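Long-range contacts in lipoprotein (Actinomyces odontolyticus, PDB 3UP9), which probably binds L-methionine as the substrate-binding lipoprotein of a membrane transport system: residues Leu22-Asp27 / Asp226-Tyr231; Glu83-Glu88 / Leu222-Glu227. All blocks are in the same frame, centred on the assembly; numbering follows the deposited sequence. Where two conformers were deposited one is given.

Contact 1. Residues Leu22-Asp27 / Asp226-Tyr231; sequences LTYIND and DEVKQY
Tyr24 and Tyr231 each lay CB over the other's ring where helix 15-28 meets helix 226-235, on the outside of one lobe of a two-lobed periplasmic-binding-protein fold. The short helical segments approach to 10.5 Å between axes, and their N-to-C directions are 133° apart, an oblique crossing nearer antiparallel than parallel.

Tyr24 CB sits over the centre of the Tyr231 ring, a CH-pi contact 3.8 Å from the centroid. At CG and CD1 the ring slides past its partner, CD1 coming to 3.7 Å from Tyr231 CD1. CD2 then reaches the Tyr231 CB, which lies over the centre of the Tyr24 ring. This reciprocal arrangement has the rings displaced in opposite directions: their planes are 18° apart, yet they barely overlap. Further out, CE2 passes obliquely by the Glu227 carbonyl, and OH ends against the aliphatic part of Glu227, 3.4 Å from its CB. With CG anti to the backbone N (chi1 169°), the Tyr24 ring reaches across to the other helix; Tyr231 does the same in return.

Deeper in, Ile25 and Val228 close the interface beside the rings. Ile25 also packs on Leu222 and Leu223 of helix 213-223, while Val228 touches Ile21. Here the Val228 methyl CG2 meets two atoms of one isoleucine, Ile25 CG1 at 3.5 Å and Ile25 CD1 at 3.7 Å.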
loop_
_atom_site.group_PDB
_atom_site.type_symbol
_atom_site.label_atom_id
_atom_site.label_comp_id
_atom_site.label_asym_id
_atom_site.label_seq_id
_atom_site.Cartn_x
_atom_site.Cartn_y
_atom_site.Cartn_z
ATOM N N LEU A 22 -7.079 12.341 -1.942
ATOM C CA LEU A 22 -8.358 12.507 -2.682
ATOM C C LEU A 22 -9.200 13.663 -2.123
ATOM O O LEU A 22 -9.938 14.270 -2.873
ATOM C CB LEU A 22 -9.198 11.230 -2.732
ATOM C CG LEU A 22 -8.660 10.014 -3.484
ATOM C CD1 LEU A 22 -9.621 8.860 -3.245
ATOM C CD2 LEU A 22 -8.443 10.332 -4.969
ATOM N N THR A 23 -9.032 13.983 -0.833
ATOM C CA THR A 23 -9.818 15.007 -0.178
ATOM C C THR A 23 -9.189 16.376 -0.581
ATOM O O THR A 23 -9.930 17.286 -0.955
ATOM C CB THR A 23 -9.915 14.766 1.336
ATOM O OG1 THR A 23 -10.586 13.518 1.566
ATOM C CG2 THR A 23 -10.691 15.889 2.067
ATOM N N TYR A 24 -7.849 16.472 -0.604
ATOM C CA TYR A 24 -7.197 17.652 -1.141
ATOM C C TYR A 24 -7.718 17.943 -2.562
ATOM O O TYR A 24 -8.153 19.051 -2.868
ATOM C CB TYR A 24 -5.663 17.538 -1.110
ATOM C CG TYR A 24 -5.033 18.637 -1.899
ATOM C CD1 TYR A 24 -4.932 19.909 -1.387
ATOM C CD2 TYR A 24 -4.654 18.433 -3.191
ATOM C CE1 TYR A 24 -4.355 20.936 -2.126
ATOM C CE2 TYR A 24 -4.133 19.442 -3.955
ATOM C CZ TYR A 24 -3.962 20.682 -3.422
ATOM O OH TYR A 24 -3.451 21.677 -4.225
ATOM N N ILE A 25 -7.729 16.920 -3.402
ATOM C CA ILE A 25 -8.204 17.074 -4.782
ATOM C C ILE A 25 -9.675 17.517 -4.787
ATOM O O ILE A 25 -10.069 18.458 -5.437
ATOM C CB ILE A 25 -8.054 15.776 -5.613
ATOM C CG1 ILE A 25 -6.582 15.481 -5.869
ATOM C CG2 ILE A 25 -8.847 15.866 -6.910
ATOM C CD1 ILE A 25 -6.267 14.099 -6.440
ATOM N N ASN A 26 -10.504 16.826 -4.045
ATOM C CA ASN A 26 -11.887 17.223 -4.002
ATOM C C ASN A 26 -12.116 18.679 -3.595
ATOM O O ASN A 26 -12.950 19.381 -4.142
ATOM C CB ASN A 26 -12.665 16.281 -3.070
ATOM C CG ASN A 26 -14.128 16.248 -3.409
ATOM O OD1 ASN A 26 -14.485 16.227 -4.594
ATOM N ND2 ASN A 26 -14.979 16.257 -2.388
ATOM N N ASP A 27 -11.399 19.126 -2.597
ATOM C CA ASP A 27 -11.703 20.406 -2.003
ATOM C C ASP A 27 -11.005 21.504 -2.774
ATOM O O ASP A 27 -11.400 22.653 -2.665
ATOM C CB ASP A 27 -11.210 20.469 -0.552
ATOM C CG ASP A 27 -11.969 19.517 0.410
ATOM O OD1 ASP A 27 -13.049 18.967 0.096
ATOM O OD2 ASP A 27 -11.459 19.379 1.539
ATOM N N ASP A 226 1.106 18.851 -10.329
ATOM C CA ASP A 226 2.125 19.505 -9.511
ATOM C C ASP A 226 1.520 19.849 -8.147
ATOM O O ASP A 226 2.179 19.768 -7.120
ATOM C CB ASP A 226 2.657 20.777 -10.205
ATOM C CG ASP A 226 4.139 21.041 -9.917
ATOM O OD1 ASP A 226 4.494 21.465 -8.788
ATOM O OD2 ASP A 226 4.954 20.823 -10.844
ATOM N N GLU A 227 0.258 20.223 -8.151
ATOM C CA GLU A 227 -0.503 20.514 -6.908
ATOM C C GLU A 227 -0.586 19.312 -5.961
ATOM O O GLU A 227 -0.274 19.405 -4.752
ATOM C CB GLU A 227 -1.914 21.056 -7.229
ATOM C CG GLU A 227 -1.915 22.447 -7.880
ATOM C CD GLU A 227 -1.731 22.433 -9.411
ATOM O OE1 GLU A 227 -1.479 21.392 -10.051
ATOM O OE2 GLU A 227 -1.818 23.517 -10.019
ATOM N N VAL A 228 -0.942 18.159 -6.505
ATOM C CA VAL A 228 -0.918 16.942 -5.691
ATOM C C VAL A 228 0.489 16.553 -5.200
ATOM O O VAL A 228 0.621 16.109 -4.073
ATOM C CB VAL A 228 -1.623 15.761 -6.396
ATOM C CG1 VAL A 228 -1.228 14.438 -5.755
ATOM C CG2 VAL A 228 -3.122 16.016 -6.388
ATOM N N LYS A 229 1.531 16.734 -6.025
ATOM C CA LYS A 229 2.903 16.427 -5.579
ATOM C C LYS A 229 3.293 17.312 -4.369
ATOM O O LYS A 229 3.842 16.807 -3.371
ATOM C CB LYS A 229 3.891 16.625 -6.727
ATOM C CG LYS A 229 5.320 16.359 -6.381
ATOM C CD LYS A 229 6.184 16.180 -7.632
ATOM C CE LYS A 229 7.610 15.902 -7.196
ATOM N NZ LYS A 229 8.487 15.549 -8.322
ATOM N N GLN A 230 2.969 18.600 -4.469
ATOM C CA GLN A 230 3.267 19.576 -3.433
ATOM C C GLN A 230 2.463 19.263 -2.187
ATOM O O GLN A 230 3.005 19.269 -1.106
ATOM C CB GLN A 230 3.027 21.027 -3.929
ATOM C CG GLN A 230 4.100 21.400 -4.927
ATOM C CD GLN A 230 4.035 22.825 -5.444
ATOM O OE1 GLN A 230 2.979 23.456 -5.542
ATOM N NE2 GLN A 230 5.189 23.318 -5.822
ATOM N N TYR A 231 1.188 18.959 -2.326
ATOM C CA TYR A 231 0.437 18.465 -1.172
ATOM C C TYR A 231 1.139 17.255 -0.499
ATOM O O TYR A 231 1.289 17.236 0.718
ATOM C CB TYR A 231 -1.017 18.110 -1.536
ATOM C CG TYR A 231 -1.761 17.477 -0.375
ATOM C CD1 TYR A 231 -2.357 18.279 0.622
ATOM C CD2 TYR A 231 -1.859 16.071 -0.247
ATOM C CE1 TYR A 231 -3.014 17.713 1.707
ATOM C CE2 TYR A 231 -2.513 15.493 0.845
ATOM C CZ TYR A 231 -3.102 16.335 1.797
ATOM O OH TYR A 231 -3.695 15.822 2.861
#

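Contact 2. Residues Glu83-Glu88 / Leu222-Glu227; sequences EGIHLE and LLHSDE. With MSE (selenomethionine), chain B.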
loop_
_atom_site.group_PDB
_atom_site.type_symbol
_atom_site.label_atom_id
_atom_site.label_comp_id
_atom_site.label_asym_id
_atom_site.label_seq_id
_atom_site.Cartn_x
_atom_site.Cartn_y
_atom_site.Cartn_z
ATOM N N GLU A 83 -0.899 5.711 -13.965
ATOM C CA GLU A 83 0.498 5.924 -13.612
ATOM C C GLU A 83 0.725 5.954 -12.098
ATOM O O GLU A 83 -0.109 6.399 -11.358
ATOM C CB GLU A 83 0.936 7.281 -14.125
ATOM C CG GLU A 83 1.105 7.415 -15.611
ATOM C CD GLU A 83 1.579 8.814 -16.011
ATOM O OE1 GLU A 83 2.719 9.172 -15.600
ATOM O OE2 GLU A 83 0.807 9.520 -16.728
ATOM N N GLY A 84 1.907 5.573 -11.665
ATOM C CA GLY A 84 2.324 5.670 -10.280
ATOM C C GLY A 84 2.095 7.057 -9.729
ATOM O O GLY A 84 2.484 8.077 -10.316
ATOM N N ILE A 85 1.419 7.095 -8.615
ATOM C CA ILE A 85 1.226 8.346 -7.892
ATOM C C ILE A 85 2.262 8.532 -6.772
ATOM O O ILE A 85 2.917 9.555 -6.718
ATOM C CB ILE A 85 -0.220 8.448 -7.358
ATOM C CG1 ILE A 85 -1.133 8.388 -8.594
ATOM C CG2 ILE A 85 -0.442 9.748 -6.478
ATOM C CD1 ILE A 85 -2.472 7.786 -8.244
ATOM N N HIS A 86 2.382 7.540 -5.903
ATOM C CA HIS A 86 3.322 7.580 -4.828
ATOM C C HIS A 86 3.728 6.191 -4.395
ATOM O O HIS A 86 3.054 5.215 -4.692
ATOM C CB HIS A 86 2.726 8.295 -3.637
ATOM C CG HIS A 86 1.612 7.533 -2.966
ATOM N ND1 HIS A 86 0.338 7.714 -3.284
ATOM C CD2 HIS A 86 1.639 6.567 -1.983
ATOM C CE1 HIS A 86 -0.430 6.894 -2.539
ATOM N NE2 HIS A 86 0.370 6.207 -1.735
ATOM N N LEU A 87 4.873 6.146 -3.713
ATOM C CA LEU A 87 5.421 5.000 -3.082
ATOM C C LEU A 87 5.328 5.171 -1.565
ATOM O O LEU A 87 5.534 6.283 -1.034
ATOM C CB LEU A 87 6.903 4.897 -3.504
ATOM C CG LEU A 87 7.780 3.816 -2.922
ATOM C CD1 LEU A 87 7.338 2.509 -3.581
ATOM C CD2 LEU A 87 9.257 4.153 -3.211
ATOM N N GLU A 88 5.003 4.070 -0.884
ATOM C CA GLU A 88 5.072 3.958 0.579
ATOM C C GLU A 88 6.121 2.922 0.938
ATOM O O GLU A 88 5.810 1.730 0.864
ATOM C CB GLU A 88 3.737 3.479 1.159
ATOM C CG GLU A 88 2.603 4.486 1.225
ATOM C CD GLU A 88 1.240 3.805 1.160
ATOM O OE1 GLU A 88 1.061 2.748 1.800
ATOM O OE2 GLU A 88 0.339 4.291 0.434
ATOM N N LEU A 222 -5.507 14.920 -12.357
ATOM C CA LEU A 222 -5.397 15.655 -11.081
ATOM C C LEU A 222 -4.429 14.980 -10.054
ATOM O O LEU A 222 -3.598 15.653 -9.406
ATOM C CB LEU A 222 -6.801 15.934 -10.472
ATOM C CG LEU A 222 -7.806 16.751 -11.291
ATOM C CD1 LEU A 222 -9.113 16.841 -10.527
ATOM C CD2 LEU A 222 -7.283 18.129 -11.707
ATOM N N LEU A 223 -4.505 13.649 -9.946
ATOM C CA LEU A 223 -3.610 12.855 -9.084
ATOM C C LEU A 223 -2.125 12.921 -9.465
ATOM O O LEU A 223 -1.284 12.633 -8.637
ATOM C CB LEU A 223 -4.051 11.393 -9.060
ATOM C CG LEU A 223 -5.116 10.940 -8.068
ATOM C CD1 LEU A 223 -5.656 9.585 -8.513
ATOM C CD2 LEU A 223 -4.557 10.883 -6.660
ATOM N N HIS A 224 -1.828 13.263 -10.722
ATOM C CA HIS A 224 -0.437 13.429 -11.202
ATOM C C HIS A 224 -0.116 14.826 -11.519
ATOM O O HIS A 224 0.737 15.100 -12.301
ATOM C CB HIS A 224 -0.161 12.603 -12.428
ATOM C CG HIS A 224 -0.164 11.180 -12.145
ATOM N ND1 HIS A 224 -1.292 10.502 -12.020
ATOM C CD2 HIS A 224 0.870 10.303 -11.891
ATOM C CE1 HIS A 224 -1.017 9.240 -11.708
ATOM N NE2 HIS A 224 0.316 9.108 -11.651
ATOM N N SER A 225 -0.801 15.761 -10.854
ATOM C CA SER A 225 -0.527 17.176 -10.994
ATOM C C SER A 225 0.589 17.646 -10.061
ATOM O O SER A 225 0.936 16.959 -9.112
ATOM C CB SER A 225 -1.785 18.004 -10.698
ATOM O OG SER A 225 -2.204 17.877 -9.345
ATOM N N ASP A 226 1.106 18.851 -10.329
ATOM C CA ASP A 226 2.125 19.505 -9.511
ATOM C C ASP A 226 1.520 19.849 -8.147
ATOM O O ASP A 226 2.179 19.768 -7.120
ATOM C CB ASP A 226 2.657 20.777 -10.205
ATOM C CG ASP A 226 4.139 21.041 -9.917
ATOM O OD1 ASP A 226 4.494 21.465 -8.788
ATOM O OD2 ASP A 226 4.954 20.823 -10.844
ATOM N N GLU A 227 0.258 20.223 -8.151
ATOM C CA GLU A 227 -0.503 20.514 -6.908
ATOM C C GLU A 227 -0.586 19.312 -5.961
ATOM O O GLU A 227 -0.274 19.405 -4.752
ATOM C CB GLU A 227 -1.914 21.056 -7.229
ATOM C CG GLU A 227 -1.915 22.447 -7.880
ATOM C CD GLU A 227 -1.731 22.433 -9.411
ATOM O OE1 GLU A 227 -1.479 21.392 -10.051
ATOM O OE2 GLU A 227 -1.818 23.517 -10.019
HETATM N N MSE B 300 -0.652 1.370 0.346
HETATM C CA MSE B 300 0.038 0.065 0.250
HETATM C C MSE B 300 1.481 0.181 -0.176
HETATM O O MSE B 300 1.825 1.089 -0.979
HETATM O OXT MSE B 300 2.270 -0.653 0.297
HETATM C CB MSE B 300 -0.676 -0.826 -0.735
HETATM C CG MSE B 300 -0.113 -2.279 -0.811
HETATM SE SE MSE B 300 -1.085 -3.302 -2.109
HETATM C CE MSE B 300 -2.982 -3.145 -1.492
#
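His224 NE2 points its N-H between two successive backbone carbonyls, 2.7 Å from Gly84 O and 2.8 Å from Glu83 O. Both bonds are weak and bent, near 125° at the hydrogen, as expected when one proton is divided between two acceptors lying at the ring edge. ND1 of the same imidazole bonds to Glu220 O of helix 213-223. In this conformer, one of two modelled, the ring thus bridges the end of that helix and the backbone of Glu83-Gly84, a grip best taken as provisional.

Around it the packing is apolar. Ile85 CG1 stands beside its own backbone N (chi1 -60°), which brings it up to His224 CE1, while CD1 rests 3.7 Å from Leu223 CD1. Phe61 of strand 59-64 touches both Ile85 and Leu223.

The far end of 83-88 belongs to the ligand pocket. Glu88 OE1 accepts hydrogen bonds from the amino group of selenomethionine, 2.6 Å from the ligand's N, and from Asn176 N. His86 NE2 donates to the anti lone pair of Glu88 OE2, 2.9 Å away and in the imidazole plane. This second-shell bond probably helps to orient the carboxylate for the ligand's amino group.

How the contacts relate
Both contacts use the junction between helices 213-223 and 226-235 and share Asp226 and Glu227; both are partly buried. Contact 1 is helix against helix, made of ring faces and methyl groups, its centre about 19 Å from that of the chain. Contact 2 lies further in, its centre at about 14 Å, and sets a helix end against the irregular backbone of Glu83-Gly84, where two backbone carbonyls accept from a histidine. Apolar side chains join the two: Ile25 CD1 touches Leu223 CD2 at 3.6 Å, so Leu223 packs against Ile25 and Ile85 alike. Of the four segments, 83-88 alone reaches the methionine-type ligand; 22-27 and 226-231 pack on the outer side of the lobe.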